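Local coordinates for membrane lipoprotein TpN32 (Treponema pallidum, PDB 1XS5) that binds L-methionine as a periplasmic-type binding lipoprotein of the NlpA family, and probably serves methionine uptake at the cell membrane, at residues E83-Y88 / E113-R118; E154-P159 / G172-M177. One frame throughout, in Å; residues are numbered along the deposited sequence. Where two conformers were deposited one is given.

Both contacts belong to the lobe built on the five-stranded mixed sheet, and their centres lie about 12 Å apart. Interaction 1 is wholly buried and mostly polar at its pocket end: it joins the chain entering strand 86-88 to helix 110-122 through an arginine, a water and the bound methionine. Interaction 2 is only partly buried and rests on van der Waals and CH-pi packing between helix 172-177 and the turn leading into helix 158-161. One place where the two meet is beside the ligand, where the OE1 of Glu83 lies 2.8 Å from the backbone N of Asn173, so that one carboxylate touches the amino acid and the start of helix 172-177.

Interaction 1. Residues E83-Y88 / E113-R118; sequences EPLALY and EARALR. With MET (methionine), chain B.
Water 1 ties Glu83, Arg115 and the bound methionine together: it accepts from the backbone N of Glu83 at 3.0 Å, lies within hydrogen-bonding distance of OXT of the ligand, at 2.8 Å, and takes a weak bond from NH2 of Arg115. This is the amino-acid head-group site of a periplasmic binding protein fold, with charge matched to charge. Glutamate suits the ammonium end, since its OE1 accepts from the methionine N at 2.7 Å. Arginine suits the carboxylate end: NH1 reaches the ligand O at 2.9 Å in a moderately bent hydrogen bond (N-H...O 146°), while Asn112 holds the same nitrogen from within its own helix. The Arg115 chain runs out fully extended, CG anti to the backbone N (chi1 -176°), and this length carries the guanidinium from helix 110-122 to the pocket. Its NH2 also makes a weak bond to Glu83 O, at an angle of 120°, but its stronger partner is Glu190, whose carboxylate forms a salt bridge and probably helps to offset the arginine's buried charge. Leu85 supplies the apolar side. Its CB sits over one guanidinium face, displaced toward the rim, and its CD2 methyl packs against the CG and CD methylenes of Arg115. Small Ala116 lets the leucine come close to the helix backbone, where Leu85 CD2 lies 3.7 Å from Arg115 CG and 3.8 Å from Ala116 CA.

Interaction 2. Residues E154-P159 / G172-M177; sequences ESALLP and GNYAIM
Tyr174, with the largest share of the buried surface, lays its ring against Ala156 in a CH-pi contact, the CA of Ala156 standing 3.6 Å from the ring centroid and 13° off the ring normal. In this periplasmic binding protein fold the contact joins helix 172-177, which follows strand 167-170, to the 3-10 turn that follows strand 149-153. CG of Tyr174 lies anti to its carbonyl carbon (chi1 -71°), directing the ring from the helix toward the turn. Alanine suits the turn because its backbone can come right down on the aromatic face, while its one methyl covers the hydroxyl end of the ring, CB to CZ 3.6 Å. ND2 of Asn173 sits centrally over the opposite face, 3.3 Å from the ring plane, so the aromatic group is sandwiched between the turn and its own neighbour. That amide is also hydrogen-bonded to Ser11, which helps to fix it there, and Asn173 itself touches the bound methionine, making the tyrosine a second-shell residue. Along the CD2-CE2 side of the ring, Ser155 brings its CB to 3.9 Å from Tyr174 CE2. Pro159 completes the contact at the other end: its rigid ring crosses the base of the tyrosine at a slant, CG lying 4.0 Å from Tyr174 CB and 3.7 Å from the Tyr174 carbonyl O.

Interaction 1. Residues E83-Y88 / E113-R118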
ATOM      1  N   GLU A  83       5.730  -3.443   0.489  1.00 14.94           N
ATOM      2  CA  GLU A  83       6.237  -2.058   0.570  1.00 14.59           C
ATOM      3  C   GLU A  83       6.204  -1.772   2.078  1.00 19.51           C
ATOM      4  O   GLU A  83       5.140  -1.392   2.598  1.00 18.32           O
ATOM      5  CB  GLU A  83       5.203  -1.115  -0.043  1.00 21.09           C
ATOM      6  CG  GLU A  83       5.410  -0.550  -1.340  1.00 21.15           C
ATOM      7  CD  GLU A  83       4.102   0.113  -1.821  1.00 18.55           C
ATOM      8  OE1 GLU A  83       3.560   1.006  -1.131  1.00 18.49           O
ATOM      9  OE2 GLU A  83       3.618  -0.300  -2.878  1.00 22.62           O
ATOM     10  N   PRO A  84       7.325  -1.933   2.786  1.00 14.64           N
ATOM     11  CA  PRO A  84       7.280  -1.668   4.227  1.00 14.65           C
ATOM     12  C   PRO A  84       6.818  -0.276   4.605  1.00 14.07           C
ATOM     13  O   PRO A  84       7.220   0.751   4.010  1.00 12.51           O
ATOM     14  CB  PRO A  84       8.721  -1.936   4.703  1.00 16.18           C
ATOM     15  CG  PRO A  84       9.292  -2.878   3.629  1.00 23.36           C
ATOM     16  CD  PRO A  84       8.699  -2.266   2.353  1.00 20.53           C
ATOM     17  N   LEU A  85       5.934  -0.268   5.602  1.00 13.03           N
ATOM     18  CA  LEU A  85       5.398   0.986   6.165  1.00 11.98           C
ATOM     19  C   LEU A  85       6.401   1.448   7.229  1.00 15.54           C
ATOM     20  O   LEU A  85       6.899   0.620   8.020  1.00 13.20           O
ATOM     21  CB  LEU A  85       4.074   0.701   6.847  1.00 15.35           C
ATOM     22  CG  LEU A  85       3.356   1.904   7.444  1.00 15.87           C
ATOM     23  CD1 LEU A  85       2.875   2.781   6.284  1.00 11.47           C
ATOM     24  CD2 LEU A  85       2.167   1.423   8.243  1.00  8.43           C
ATOM     25  N   ALA A  86       6.696   2.753   7.260  1.00 12.60           N
ATOM     26  CA  ALA A  86       7.638   3.285   8.241  1.00  8.89           C
ATOM     27  C   ALA A  86       7.201   4.636   8.819  1.00 11.46           C
ATOM     28  O   ALA A  86       6.402   5.344   8.202  1.00 11.43           O
ATOM     29  CB  ALA A  86       9.027   3.481   7.565  1.00 11.53           C
ATOM     30  N   LEU A  87       7.742   4.952   9.990  1.00  8.76           N
ATOM     31  CA  LEU A  87       7.559   6.247  10.649  1.00 11.11           C
ATOM     32  C   LEU A  87       8.742   7.074  10.173  1.00 10.29           C
ATOM     33  O   LEU A  87       9.870   6.626  10.241  1.00 13.32           O
ATOM     34  CB  LEU A  87       7.650   6.101  12.172  1.00 13.27           C
ATOM     35  CG  LEU A  87       7.757   7.407  12.981  1.00 16.26           C
ATOM     36  CD1 LEU A  87       6.505   8.289  12.841  1.00  9.56           C
ATOM     37  CD2 LEU A  87       7.910   7.026  14.466  1.00 13.28           C
ATOM     38  N   TYR A  88       8.478   8.275   9.672  1.00 13.16           N
ATOM     39  CA  TYR A  88       9.496   9.194   9.185  1.00 10.42           C
ATOM     40  C   TYR A  88       9.375  10.472  10.001  1.00 11.81           C
ATOM     41  O   TYR A  88       8.331  10.733  10.603  1.00 11.85           O
ATOM     42  CB  TYR A  88       9.242   9.542   7.704  1.00 13.02           C
ATOM     43  CG  TYR A  88       9.281   8.350   6.748  1.00 10.89           C
ATOM     44  CD1 TYR A  88      10.491   7.892   6.226  1.00 11.32           C
ATOM     45  CD2 TYR A  88       8.116   7.674   6.407  1.00  8.48           C
ATOM     46  CE1 TYR A  88      10.535   6.767   5.367  1.00  8.44           C
ATOM     47  CE2 TYR A  88       8.140   6.565   5.558  1.00  6.91           C
ATOM     48  CZ  TYR A  88       9.353   6.126   5.047  1.00 11.77           C
ATOM     49  OH  TYR A  88       9.380   5.028   4.237  1.00 11.70           O
ATOM     50  N   GLU A 113      -4.762   2.618   8.745  1.00 10.08           N
ATOM     51  CA  GLU A 113      -4.691   3.327  10.019  1.00 15.03           C
ATOM     52  C   GLU A 113      -4.325   2.297  11.084  1.00 13.44           C
ATOM     53  O   GLU A 113      -3.469   2.569  11.928  1.00 12.11           O
ATOM     54  CB  GLU A 113      -6.042   3.932  10.414  1.00 14.64           C
ATOM     55  CG  GLU A 113      -5.944   4.795  11.657  1.00 17.85           C
ATOM     56  CD  GLU A 113      -7.199   5.642  11.888  1.00 23.47           C
ATOM     57  OE1 GLU A 113      -7.889   6.011  10.905  1.00 23.44           O
ATOM     58  OE2 GLU A 113      -7.480   5.941  13.060  1.00 23.28           O
ATOM     59  N   ALA A 114      -5.009   1.143  11.066  1.00  9.35           N
ATOM     60  CA  ALA A 114      -4.710   0.078  12.045  1.00 12.26           C
ATOM     61  C   ALA A 114      -3.268  -0.366  11.910  1.00 15.14           C
ATOM     62  O   ALA A 114      -2.598  -0.583  12.879  1.00 15.48           O
ATOM     63  CB  ALA A 114      -5.624  -1.145  11.803  1.00 14.38           C
ATOM     64  N   ARG A 115      -2.826  -0.554  10.670  1.00 14.72           N
ATOM     65  CA  ARG A 115      -1.457  -0.978  10.370  1.00 12.16           C
ATOM     66  C   ARG A 115      -0.440   0.002  10.954  1.00 13.56           C
ATOM     67  O   ARG A 115       0.579  -0.407  11.539  1.00 13.17           O
ATOM     68  CB  ARG A 115      -1.328  -1.057   8.844  1.00 12.51           C
ATOM     69  CG  ARG A 115      -0.009  -1.561   8.328  1.00 15.89           C
ATOM     70  CD  ARG A 115      -0.052  -1.460   6.809  1.00 13.45           C
ATOM     71  NE  ARG A 115       1.208  -1.872   6.206  1.00 12.92           N
ATOM     72  CZ  ARG A 115       1.473  -1.640   4.934  1.00 16.57           C
ATOM     73  NH1 ARG A 115       0.559  -0.994   4.233  1.00 11.22           N
ATOM     74  NH2 ARG A 115       2.595  -2.075   4.363  1.00 11.43           N
ATOM     75  N   ALA A 116      -0.712   1.300  10.777  1.00 10.22           N
ATOM     76  CA  ALA A 116       0.171   2.342  11.282  1.00 11.17           C
ATOM     77  C   ALA A 116       0.151   2.376  12.830  1.00 16.25           C
ATOM     78  O   ALA A 116       1.179   2.571  13.467  1.00 12.36           O
ATOM     79  CB  ALA A 116      -0.253   3.707  10.720  1.00 12.95           C
ATOM     80  N   LEU A 117      -1.033   2.175  13.413  1.00 12.17           N
ATOM     81  CA  LEU A 117      -1.167   2.158  14.880  1.00 13.54           C
ATOM     82  C   LEU A 117      -0.366   0.966  15.468  1.00  9.92           C
ATOM     83  O   LEU A 117       0.279   1.114  16.517  1.00 11.50           O
ATOM     84  CB  LEU A 117      -2.662   2.083  15.249  1.00 10.49           C
ATOM     85  CG  LEU A 117      -3.436   3.400  14.960  1.00 13.24           C
ATOM     86  CD1 LEU A 117      -4.974   3.180  15.196  1.00 16.60           C
ATOM     87  CD2 LEU A 117      -2.940   4.504  15.854  1.00 14.98           C
ATOM     88  N   ARG A 118      -0.383  -0.182  14.776  1.00 12.47           N
ATOM     89  CA  ARG A 118       0.376  -1.349  15.242  1.00 14.74           C
ATOM     90  C   ARG A 118       1.906  -1.164  15.056  1.00 17.28           C
ATOM     91  O   ARG A 118       2.728  -1.765  15.773  1.00 14.65           O
ATOM     92  CB  ARG A 118      -0.163  -2.622  14.590  1.00 17.07           C
ATOM     93  CG  ARG A 118      -1.598  -2.839  15.030  1.00 21.92           C
ATOM     94  CD  ARG A 118      -1.994  -4.281  15.301  1.00 26.53           C
ATOM     95  NE  ARG A 118      -3.289  -4.370  16.002  1.00 30.01           N
ATOM     96  CZ  ARG A 118      -4.487  -4.358  15.410  1.00 31.92           C
ATOM     97  NH1 ARG A 118      -4.593  -4.269  14.072  1.00 32.94           N
ATOM     98  NH2 ARG A 118      -5.584  -4.439  16.163  1.00 26.91           N
TER
HETATM   99  N   MET B 301       0.987   0.514  -1.694  1.00 16.99           N
HETATM  100  CA  MET B 301       0.217   0.641  -0.403  1.00 15.58           C
HETATM  101  C   MET B 301       0.918  -0.027   0.801  1.00 19.64           C
HETATM  102  O   MET B 301       1.006   0.606   1.882  1.00 18.90           O
HETATM  103  CB  MET B 301      -1.187   0.017  -0.554  1.00 16.82           C
HETATM  104  CG  MET B 301      -2.094   0.377   0.603  1.00 13.47           C
HETATM  105  SD  MET B 301      -3.745  -0.355   0.515  1.00 12.43           S
HETATM  106  CE  MET B 301      -4.502   0.812  -0.693  1.00 10.58           C
HETATM  107  OXT MET B 301       1.368  -1.184   0.647  1.00 20.90           O
HETATM  108  O   HOH W   1       2.860  -3.449   1.368  1.00 30.86           O

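Interaction 2. Residues E154-P159 / G172-M177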
ATOM      1  N   GLU A 154      -5.503  11.939   4.935  1.00 15.83           N
ATOM      2  CA  GLU A 154      -5.601  11.130   3.714  1.00 22.31           C
ATOM      3  C   GLU A 154      -4.192  10.693   3.318  1.00 17.35           C
ATOM      4  O   GLU A 154      -3.300  11.521   3.225  1.00 14.11           O
ATOM      5  CB  GLU A 154      -6.171  11.926   2.540  1.00 26.11           C
ATOM      6  CG  GLU A 154      -7.580  12.379   2.739  1.00 45.71           C
ATOM      7  CD  GLU A 154      -8.259  12.672   1.418  1.00 53.94           C
ATOM      8  OE1 GLU A 154      -7.612  13.297   0.544  1.00 57.51           O
ATOM      9  OE2 GLU A 154      -9.434  12.273   1.257  1.00 60.28           O
ATOM     10  N   SER A 155      -4.005   9.404   3.052  1.00 17.67           N
ATOM     11  CA  SER A 155      -2.656   8.907   2.733  1.00 17.55           C
ATOM     12  C   SER A 155      -1.851   9.708   1.728  1.00 20.38           C
ATOM     13  O   SER A 155      -0.673   9.993   1.931  1.00 16.49           O
ATOM     14  CB  SER A 155      -2.739   7.465   2.249  1.00 18.98           C
ATOM     15  OG  SER A 155      -3.173   6.694   3.339  1.00 32.93           O
ATOM     16  N   ALA A 156      -2.479  10.051   0.619  1.00 16.62           N
ATOM     17  CA  ALA A 156      -1.769  10.811  -0.406  1.00 19.00           C
ATOM     18  C   ALA A 156      -1.255  12.186   0.065  1.00 15.42           C
ATOM     19  O   ALA A 156      -0.330  12.756  -0.539  1.00 16.99           O
ATOM     20  CB  ALA A 156      -2.704  10.989  -1.621  1.00 20.28           C
ATOM     21  N   LEU A 157      -1.821  12.722   1.140  1.00 12.88           N
ATOM     22  CA  LEU A 157      -1.433  14.035   1.632  1.00 14.57           C
ATOM     23  C   LEU A 157      -0.431  13.998   2.768  1.00 16.35           C
ATOM     24  O   LEU A 157      -0.017  15.029   3.261  1.00 16.86           O
ATOM     25  CB  LEU A 157      -2.683  14.795   2.140  1.00 16.30           C
ATOM     26  CG  LEU A 157      -3.822  14.948   1.119  1.00 19.58           C
ATOM     27  CD1 LEU A 157      -5.003  15.765   1.701  1.00 23.97           C
ATOM     28  CD2 LEU A 157      -3.246  15.660  -0.099  1.00 25.83           C
ATOM     29  N   LEU A 158      -0.054  12.802   3.184  0.63 16.29           N
ATOM     30  CA  LEU A 158       0.866  12.667   4.299  0.63 11.13           C
ATOM     31  C   LEU A 158       2.196  13.345   3.999  0.63 12.52           C
ATOM     32  O   LEU A 158       2.722  14.056   4.877  0.63 11.23           O
ATOM     33  CB  LEU A 158       0.987  11.175   4.654  0.63  3.19           C
ATOM     34  CG  LEU A 158      -0.214  10.640   5.478  0.63  5.97           C
ATOM     35  CD1 LEU A 158      -0.259   9.110   5.427  0.63  9.21           C
ATOM     36  CD2 LEU A 158      -0.012  11.082   6.936  0.63  8.19           C
ATOM     37  N   PRO A 159       2.740  13.190   2.759  1.00 13.62           N
ATOM     38  CA  PRO A 159       4.013  13.819   2.394  1.00 13.79           C
ATOM     39  C   PRO A 159       3.803  15.346   2.380  1.00 17.04           C
ATOM     40  O   PRO A 159       4.727  16.089   2.645  1.00 13.71           O
ATOM     41  CB  PRO A 159       4.278  13.313   0.969  1.00 14.18           C
ATOM     42  CG  PRO A 159       3.646  11.956   0.968  1.00 15.23           C
ATOM     43  CD  PRO A 159       2.339  12.209   1.721  1.00 15.76           C
ATOM     44  N   GLY A 172       4.622   3.154   1.703  1.00  8.20           N
ATOM     45  CA  GLY A 172       5.812   3.139   0.863  1.00 15.87           C
ATOM     46  C   GLY A 172       5.639   3.833  -0.480  1.00 13.76           C
ATOM     47  O   GLY A 172       6.512   4.600  -0.876  1.00 15.79           O
ATOM     48  N   ASN A 173       4.522   3.611  -1.176  1.00 11.77           N
ATOM     49  CA  ASN A 173       4.404   4.256  -2.483  1.00 10.70           C
ATOM     50  C   ASN A 173       4.494   5.774  -2.373  1.00 11.74           C
ATOM     51  O   ASN A 173       5.249   6.456  -3.131  1.00 14.03           O
ATOM     52  CB  ASN A 173       3.085   3.826  -3.199  1.00 11.44           C
ATOM     53  CG  ASN A 173       1.838   4.352  -2.519  1.00 16.18           C
ATOM     54  OD1 ASN A 173       1.533   4.005  -1.374  1.00 13.77           O
ATOM     55  ND2 ASN A 173       1.097   5.200  -3.236  1.00 13.76           N
ATOM     56  N   TYR A 174       3.784   6.344  -1.409  1.00 11.02           N
ATOM     57  CA  TYR A 174       3.810   7.802  -1.273  1.00  9.82           C
ATOM     58  C   TYR A 174       5.116   8.332  -0.721  1.00 13.22           C
ATOM     59  O   TYR A 174       5.536   9.461  -1.065  1.00 12.01           O
ATOM     60  CB  TYR A 174       2.643   8.278  -0.385  1.00 13.14           C
ATOM     61  CG  TYR A 174       1.331   8.118  -1.092  1.00 13.37           C
ATOM     62  CD1 TYR A 174       1.147   8.675  -2.349  1.00 18.71           C
ATOM     63  CD2 TYR A 174       0.265   7.440  -0.505  1.00 19.05           C
ATOM     64  CE1 TYR A 174      -0.069   8.581  -3.011  1.00 22.09           C
ATOM     65  CE2 TYR A 174      -0.969   7.322  -1.169  1.00 20.83           C
ATOM     66  CZ  TYR A 174      -1.122   7.899  -2.415  1.00 24.47           C
ATOM     67  OH  TYR A 174      -2.314   7.825  -3.112  1.00 26.69           O
ATOM     68  N   ALA A 175       5.764   7.533   0.136  1.00 10.79           N
ATOM     69  CA  ALA A 175       7.055   7.937   0.718  1.00 12.28           C
ATOM     70  C   ALA A 175       8.097   7.991  -0.433  1.00 13.54           C
ATOM     71  O   ALA A 175       8.814   8.983  -0.601  1.00 14.51           O
ATOM     72  CB  ALA A 175       7.510   6.882   1.776  1.00  6.46           C
ATOM     73  N   ILE A 176       8.162   6.921  -1.228  1.00 12.61           N
ATOM     74  CA  ILE A 176       9.121   6.832  -2.328  1.00 16.27           C
ATOM     75  C   ILE A 176       8.917   7.977  -3.324  1.00 17.29           C
ATOM     76  O   ILE A 176       9.869   8.590  -3.825  1.00 11.91           O
ATOM     77  CB  ILE A 176       8.980   5.462  -3.033  1.00 21.48           C
ATOM     78  CG1 ILE A 176       9.484   4.342  -2.104  1.00 20.06           C
ATOM     79  CG2 ILE A 176       9.739   5.477  -4.325  1.00 28.56           C
ATOM     80  CD1 ILE A 176       8.903   2.981  -2.585  1.00 27.76           C
ATOM     81  N   MET A 177       7.660   8.304  -3.593  1.00 11.41           N
ATOM     82  CA  MET A 177       7.383   9.413  -4.487  1.00 13.99           C
ATOM     83  C   MET A 177       7.863  10.764  -3.941  1.00 15.36           C
ATOM     84  O   MET A 177       8.078  11.696  -4.729  1.00 12.15           O
ATOM     85  CB  MET A 177       5.874   9.525  -4.760  1.00 17.64           C
ATOM     86  CG  MET A 177       5.373   8.441  -5.694  1.00 25.37           C
ATOM     87  SD  MET A 177       3.522   8.372  -5.609  1.00 27.44           S
ATOM     88  CE  MET A 177       3.078  10.111  -5.552  1.00 29.12           C
TER